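Local coordinates for protein extracellular serine protease (Aeromonas sobria, PDB 3WQB) that cleaves peptide bonds following paired basic residues, one of them lysine, as a calcium-binding serine endopeptidase and probable virulence factor that attacks host plasma proteins, at residues Gln35-Arg49 with Thr282-Thr295. The protein carries 1 engineered substitution. Numbering follows the deposited sequence.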
loop_
_atom_site.group_PDB
_atom_site.type_symbol
_atom_site.label_atom_id
_atom_site.label_comp_id
_atom_site.label_asym_id
_atom_site.label_seq_id
_atom_site.Cartn_x
_atom_site.Cartn_y
_atom_site.Cartn_z
ATOM N N GLN A 35 -3.437 -19.597 -14.804
ATOM C CA GLN A 35 -3.308 -18.757 -13.606
ATOM C C GLN A 35 -2.128 -19.298 -12.784
ATOM O O GLN A 35 -2.307 -20.073 -11.843
ATOM C CB GLN A 35 -4.596 -18.786 -12.788
ATOM C CG GLN A 35 -5.807 -18.192 -13.496
ATOM C CD GLN A 35 -7.072 -18.385 -12.689
ATOM O OE1 GLN A 35 -7.879 -19.267 -12.985
ATOM N NE2 GLN A 35 -7.239 -17.580 -11.645
ATOM N N TRP A 36 -0.921 -18.896 -13.163
ATOM C CA TRP A 36 0.286 -19.415 -12.514
ATOM C C TRP A 36 0.325 -19.038 -11.046
ATOM O O TRP A 36 1.023 -19.674 -10.269
ATOM C CB TRP A 36 1.562 -18.909 -13.219
ATOM C CG TRP A 36 1.692 -17.407 -13.160
ATOM C CD1 TRP A 36 1.208 -16.514 -14.069
ATOM C CD2 TRP A 36 2.296 -16.628 -12.115
ATOM N NE1 TRP A 36 1.484 -15.226 -13.668
ATOM C CE2 TRP A 36 2.148 -15.267 -12.470
ATOM C CE3 TRP A 36 2.959 -16.948 -10.920
ATOM C CZ2 TRP A 36 2.628 -14.223 -11.667
ATOM C CZ3 TRP A 36 3.445 -15.911 -10.126
ATOM C CH2 TRP A 36 3.284 -14.560 -10.513
ATOM N N TYR A 37 -0.395 -17.986 -10.680
ATOM C CA TYR A 37 -0.409 -17.548 -9.299
ATOM C C TYR A 37 -1.146 -18.515 -8.378
ATOM O O TYR A 37 -0.833 -18.600 -7.186
ATOM C CB TYR A 37 -0.943 -16.116 -9.176
ATOM C CG TYR A 37 -2.308 -15.848 -9.769
ATOM C CD1 TYR A 37 -2.448 -15.482 -11.114
ATOM C CD2 TYR A 37 -3.448 -15.879 -8.975
ATOM C CE1 TYR A 37 -3.705 -15.172 -11.649
ATOM C CE2 TYR A 37 -4.704 -15.583 -9.502
ATOM C CZ TYR A 37 -4.821 -15.237 -10.842
ATOM O OH TYR A 37 -6.054 -14.927 -11.361
ATOM N N LEU A 38 -2.103 -19.259 -8.929
ATOM C CA LEU A 38 -2.751 -20.331 -8.168
ATOM C C LEU A 38 -1.800 -21.516 -8.018
ATOM O O LEU A 38 -1.659 -22.076 -6.932
ATOM C CB LEU A 38 -4.027 -20.812 -8.863
ATOM C CG LEU A 38 -5.168 -19.823 -9.105
ATOM C CD1 LEU A 38 -6.311 -20.544 -9.790
ATOM C CD2 LEU A 38 -5.620 -19.197 -7.789
ATOM N N LEU A 39 -1.164 -21.894 -9.126
ATOM C CA LEU A 39 -0.243 -23.025 -9.174
ATOM C C LEU A 39 0.661 -22.768 -10.369
ATOM O O LEU A 39 0.202 -22.709 -11.523
ATOM C CB LEU A 39 -1.005 -24.350 -9.316
ATOM C CG LEU A 39 -0.246 -25.668 -9.114
ATOM C CD1 LEU A 39 -1.218 -26.801 -8.902
ATOM C CD2 LEU A 39 0.648 -25.986 -10.304
ATOM N N ASN A 40 1.938 -22.577 -10.078
ATOM C CA ASN A 40 2.925 -22.226 -11.086
ATOM C C ASN A 40 3.662 -23.475 -11.521
ATOM O O ASN A 40 4.475 -24.014 -10.772
ATOM C CB ASN A 40 3.903 -21.205 -10.498
ATOM C CG ASN A 40 4.898 -20.668 -11.513
ATOM O OD1 ASN A 40 5.143 -21.260 -12.567
ATOM N ND2 ASN A 40 5.486 -19.524 -11.183
ATOM N N SER A 41 3.341 -23.942 -12.727
ATOM C CA SER A 41 4.002 -25.109 -13.317
ATOM C C SER A 41 4.979 -24.688 -14.410
ATOM O O SER A 41 5.361 -25.500 -15.247
ATOM C CB SER A 41 2.955 -26.047 -13.907
ATOM O OG SER A 41 2.238 -25.383 -14.935
ATOM N N GLY A 42 5.367 -23.415 -14.411
ATOM C CA GLY A 42 6.245 -22.887 -15.458
ATOM C C GLY A 42 5.483 -22.491 -16.710
ATOM O O GLY A 42 6.092 -22.302 -17.772
ATOM N N GLN A 43 4.163 -22.332 -16.585
ATOM C CA GLN A 43 3.308 -21.972 -17.722
ATOM C C GLN A 43 3.430 -20.482 -18.044
ATOM O O GLN A 43 3.823 -19.675 -17.195
ATOM C CB GLN A 43 1.846 -22.387 -17.493
ATOM C CG GLN A 43 1.077 -21.556 -16.464
ATOM C CD GLN A 43 1.225 -22.064 -15.043
ATOM O OE1 GLN A 43 2.319 -22.035 -14.465
ATOM N NE2 GLN A 43 0.110 -22.498 -14.447
ATOM N N ASP A 44 3.092 -20.117 -19.274
ATOM C CA ASP A 44 3.363 -18.766 -19.740
ATOM C C ASP A 44 2.273 -17.727 -19.455
ATOM O O ASP A 44 2.501 -16.537 -19.666
ATOM C CB ASP A 44 3.795 -18.752 -21.224
ATOM C CG ASP A 44 2.723 -19.281 -22.181
ATOM O OD1 ASP A 44 1.531 -19.340 -21.805
ATOM O OD2 ASP A 44 3.102 -19.622 -23.332
ATOM N N GLY A 45 1.112 -18.153 -18.950
ATOM C CA GLY A 45 -0.007 -17.213 -18.764
ATOM C C GLY A 45 -0.407 -16.474 -20.040
ATOM O O GLY A 45 -0.917 -15.347 -19.983
ATOM N N PHE A 46 -0.178 -17.126 -21.188
ATOM C CA PHE A 46 -0.426 -16.571 -22.534
ATOM C C PHE A 46 0.589 -15.514 -22.981
ATOM O O PHE A 46 0.440 -14.899 -24.043
ATOM C CB PHE A 46 -1.867 -16.078 -22.716
ATOM C CG PHE A 46 -2.912 -17.111 -22.396
ATOM C CD1 PHE A 46 -3.128 -18.199 -23.245
ATOM C CD2 PHE A 46 -3.704 -16.985 -21.253
ATOM C CE1 PHE A 46 -4.113 -19.140 -22.959
ATOM C CE2 PHE A 46 -4.694 -17.926 -20.955
ATOM C CZ PHE A 46 -4.898 -19.013 -21.814
ATOM N N SER A 47 1.631 -15.319 -22.177
ATOM C CA SER A 47 2.752 -14.468 -22.550
ATOM C C SER A 47 3.781 -15.290 -23.323
ATOM O O SER A 47 3.594 -16.490 -23.536
ATOM C CB SER A 47 3.390 -13.846 -21.306
ATOM O OG SER A 47 4.323 -14.727 -20.706
ATOM N N ALA A 48 4.878 -14.644 -23.710
ATOM C CA ALA A 48 5.887 -15.285 -24.556
ATOM C C ALA A 48 6.669 -16.400 -23.857
ATOM O O ALA A 48 7.187 -17.297 -24.519
ATOM C CB ALA A 48 6.832 -14.250 -25.140
ATOM N N ARG A 49 6.757 -16.359 -22.526
ATOM C CA ARG A 49 7.474 -17.415 -21.803
ATOM C C ARG A 49 6.924 -17.641 -20.404
ATOM O O ARG A 49 6.258 -16.772 -19.846
ATOM C CB ARG A 49 8.989 -17.143 -21.744
ATOM C CG ARG A 49 9.421 -16.088 -20.725
ATOM C CD ARG A 49 10.890 -16.283 -20.351
ATOM N NE ARG A 49 11.386 -15.233 -19.457
ATOM C CZ ARG A 49 11.291 -15.257 -18.126
ATOM N NH1 ARG A 49 10.713 -16.276 -17.501
ATOM N NH2 ARG A 49 11.769 -14.250 -17.413
ATOM N N THR A 282 1.820 -12.608 -5.406
ATOM C CA THR A 282 1.911 -12.694 -6.861
ATOM C C THR A 282 1.364 -11.463 -7.585
ATOM O O THR A 282 0.219 -11.076 -7.393
ATOM C CB THR A 282 1.177 -13.943 -7.350
ATOM O OG1 THR A 282 -0.086 -14.026 -6.680
ATOM C CG2 THR A 282 1.959 -15.176 -6.985
ATOM N N GLY A 283 2.205 -10.862 -8.420
ATOM C CA GLY A 283 1.794 -9.745 -9.270
ATOM C C GLY A 283 2.287 -9.832 -10.709
ATOM O O GLY A 283 1.713 -9.197 -11.580
ATOM N N GLY A 284 3.344 -10.606 -10.964
ATOM C CA GLY A 284 3.835 -10.800 -12.323
ATOM C C GLY A 284 4.530 -9.593 -12.911
ATOM O O GLY A 284 4.954 -8.680 -12.188
ATOM N N GLU A 285 4.658 -9.613 -14.237
ATOM C CA GLU A 285 5.307 -8.551 -14.977
ATOM C C GLU A 285 4.248 -7.861 -15.823
ATOM O O GLU A 285 3.458 -7.116 -15.258
ATOM C CB GLU A 285 6.506 -9.074 -15.760
ATOM C CG GLU A 285 7.668 -9.500 -14.853
ATOM C CD GLU A 285 8.355 -8.330 -14.137
ATOM O OE1 GLU A 285 8.229 -7.179 -14.600
ATOM O OE2 GLU A 285 9.029 -8.568 -13.108
ATOM N N TYR A 286 4.187 -8.121 -17.137
ATOM C CA TYR A 286 3.242 -7.400 -18.007
ATOM C C TYR A 286 2.351 -8.282 -18.870
ATOM O O TYR A 286 1.393 -7.784 -19.463
ATOM C CB TYR A 286 3.988 -6.359 -18.858
ATOM C CG TYR A 286 4.603 -5.284 -17.996
ATOM C CD1 TYR A 286 3.887 -4.136 -17.659
ATOM C CD2 TYR A 286 5.901 -5.422 -17.502
ATOM C CE1 TYR A 286 4.453 -3.151 -16.840
ATOM C CE2 TYR A 286 6.468 -4.454 -16.683
ATOM C CZ TYR A 286 5.743 -3.315 -16.362
ATOM O OH TYR A 286 6.305 -2.354 -15.554
ATOM N N GLY A 287 2.658 -9.577 -18.928
ATOM C CA GLY A 287 1.826 -10.538 -19.651
ATOM C C GLY A 287 2.118 -10.562 -21.131
ATOM O O GLY A 287 1.400 -11.217 -21.899
ATOM N N THR A 288 3.182 -9.866 -21.520
ATOM C CA THR A 288 3.570 -9.721 -22.917
ATOM C C THR A 288 4.749 -10.660 -23.147
ATOM O O THR A 288 4.592 -11.738 -23.714
ATOM C CB THR A 288 3.935 -8.254 -23.228
ATOM O OG1 THR A 288 4.815 -7.770 -22.205
ATOM C CG2 THR A 288 2.682 -7.379 -23.240
ATOM N N ASP A 289 5.921 -10.273 -22.660
ATOM C CA ASP A 289 7.112 -11.106 -22.747
ATOM C C ASP A 289 7.166 -12.190 -21.670
ATOM O O ASP A 289 7.750 -13.253 -21.867
ATOM C CB ASP A 289 8.361 -10.233 -22.672
ATOM C CG ASP A 289 8.436 -9.222 -23.803
ATOM O OD1 ASP A 289 8.269 -9.622 -24.972
ATOM O OD2 ASP A 289 8.653 -8.025 -23.520
ATOM N N THR A 290 6.549 -11.910 -20.522
ATOM C CA THR A 290 6.602 -12.793 -19.349
ATOM C C THR A 290 5.238 -12.736 -18.626
ATOM O O THR A 290 4.437 -11.841 -18.906
ATOM C CB THR A 290 7.727 -12.368 -18.385
ATOM O OG1 THR A 290 7.550 -10.991 -18.060
ATOM C CG2 THR A 290 9.125 -12.575 -19.020
ATOM N N PRO A 291 4.958 -13.690 -17.711
ATOM C CA PRO A 291 3.584 -13.833 -17.211
ATOM C C PRO A 291 3.084 -12.671 -16.357
ATOM O O PRO A 291 3.832 -12.086 -15.557
ATOM C CB PRO A 291 3.642 -15.116 -16.366
ATOM C CG PRO A 291 4.783 -15.870 -16.939
ATOM C CD PRO A 291 5.798 -14.819 -17.278
ATOM N N ALA A 292 1.808 -12.355 -16.538
ATOM C CA ALA A 292 1.079 -11.517 -15.590
ATOM C C ALA A 292 -0.147 -12.293 -15.088
ATOM O O ALA A 292 -0.137 -13.528 -15.112
ATOM C CB ALA A 292 0.718 -10.162 -16.200
ATOM N N MET A 293 -1.196 -11.595 -14.653
ATOM C CA MET A 293 -2.301 -12.240 -13.945
ATOM C C MET A 293 -3.501 -12.423 -14.869
ATOM O O MET A 293 -4.148 -11.445 -15.272
ATOM C CB MET A 293 -2.705 -11.412 -12.721
ATOM C CG MET A 293 -1.557 -10.996 -11.801
ATOM S SD MET A 293 -0.794 -12.337 -10.861
ATOM C CE MET A 293 -2.018 -12.522 -9.581
ATOM N N VAL A 294 -3.800 -13.678 -15.193
ATOM C CA VAL A 294 -5.003 -13.998 -15.956
ATOM C C VAL A 294 -6.214 -13.887 -15.036
ATOM O O VAL A 294 -6.273 -14.520 -13.977
ATOM C CB VAL A 294 -4.912 -15.396 -16.602
ATOM C CG1 VAL A 294 -6.253 -15.789 -17.230
ATOM C CG2 VAL A 294 -3.784 -15.406 -17.636
ATOM N N THR A 295 -7.177 -13.063 -15.438
ATOM C CA THR A 295 -8.280 -12.709 -14.559
ATOM C C THR A 295 -9.497 -12.219 -15.351
ATOM O O THR A 295 -9.487 -12.215 -16.585
ATOM C CB THR A 295 -7.823 -11.627 -13.540
ATOM O OG1 THR A 295 -8.840 -11.425 -12.553
ATOM C CG2 THR A 295 -7.489 -10.307 -14.230
HETATM O O HOH W 1 0.088 -13.193 -18.543
#
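Trp36 and Tyr37 both hold CG between the backbone N and the carbonyl carbon (chi1 62° and 55°), which turns two consecutive aromatic rings onto the segment 282-295. They illustrate how aromatic residues can use ring and polar atom together to fix a loop. The indole NE1 of Trp36 donates to Ala292 O at 2.8 Å, from well above the carbonyl plane, while CD1 and NE1 lie against CB of Pro291. Further round the same indole, CZ2 meets CA of Gly284, a residue whose positive phi suits glycine, at the ring edge, and CZ3 touches Thr282 CG2.

Met293, bent at both chi2 and chi3, curls its methyl over one face of Tyr37, CE lying 3.5 Å from the ring centroid in a CH-pi contact. Its sulfur makes oblique Met-aromatic contacts with both rings. The opposite face of Tyr37 carries CB of Gln35. At the far end of the ring, Tyr37 OH donates to Val294 O (2.7 Å) and accepts from Gln35 NE2 (2.9 Å); the hydroxyl thus takes part in two hydrogen bonds. Gln35 NE2 also donates to Lys133 O, and Gln35 packs on Thr132, a calcium ligand.

Beyond, the type I' turn from Asp44 to Ser47 closes over Pro291. Ser47 OG bonds back to Asp44 O at 2.8 Å, and a water links Gly45 O to Ala292 N. Ala48 N donates to Thr288 O (2.9 Å), and Thr290 CG2 lies over the rim of one face of the Arg49 guanidinium, whose NH2 also forms a salt bridge with Asp264.

Within the subtilisin domain, the contact thus joins the loop before helix 60-64 to the connection between strand 277-282, at the edge of the parallel sheet, and strand 293-296; Ile122 of helix 115-124 touches Tyr37 and Met293, and helix 335-352 meets Met293 through Ser337 and Ser341.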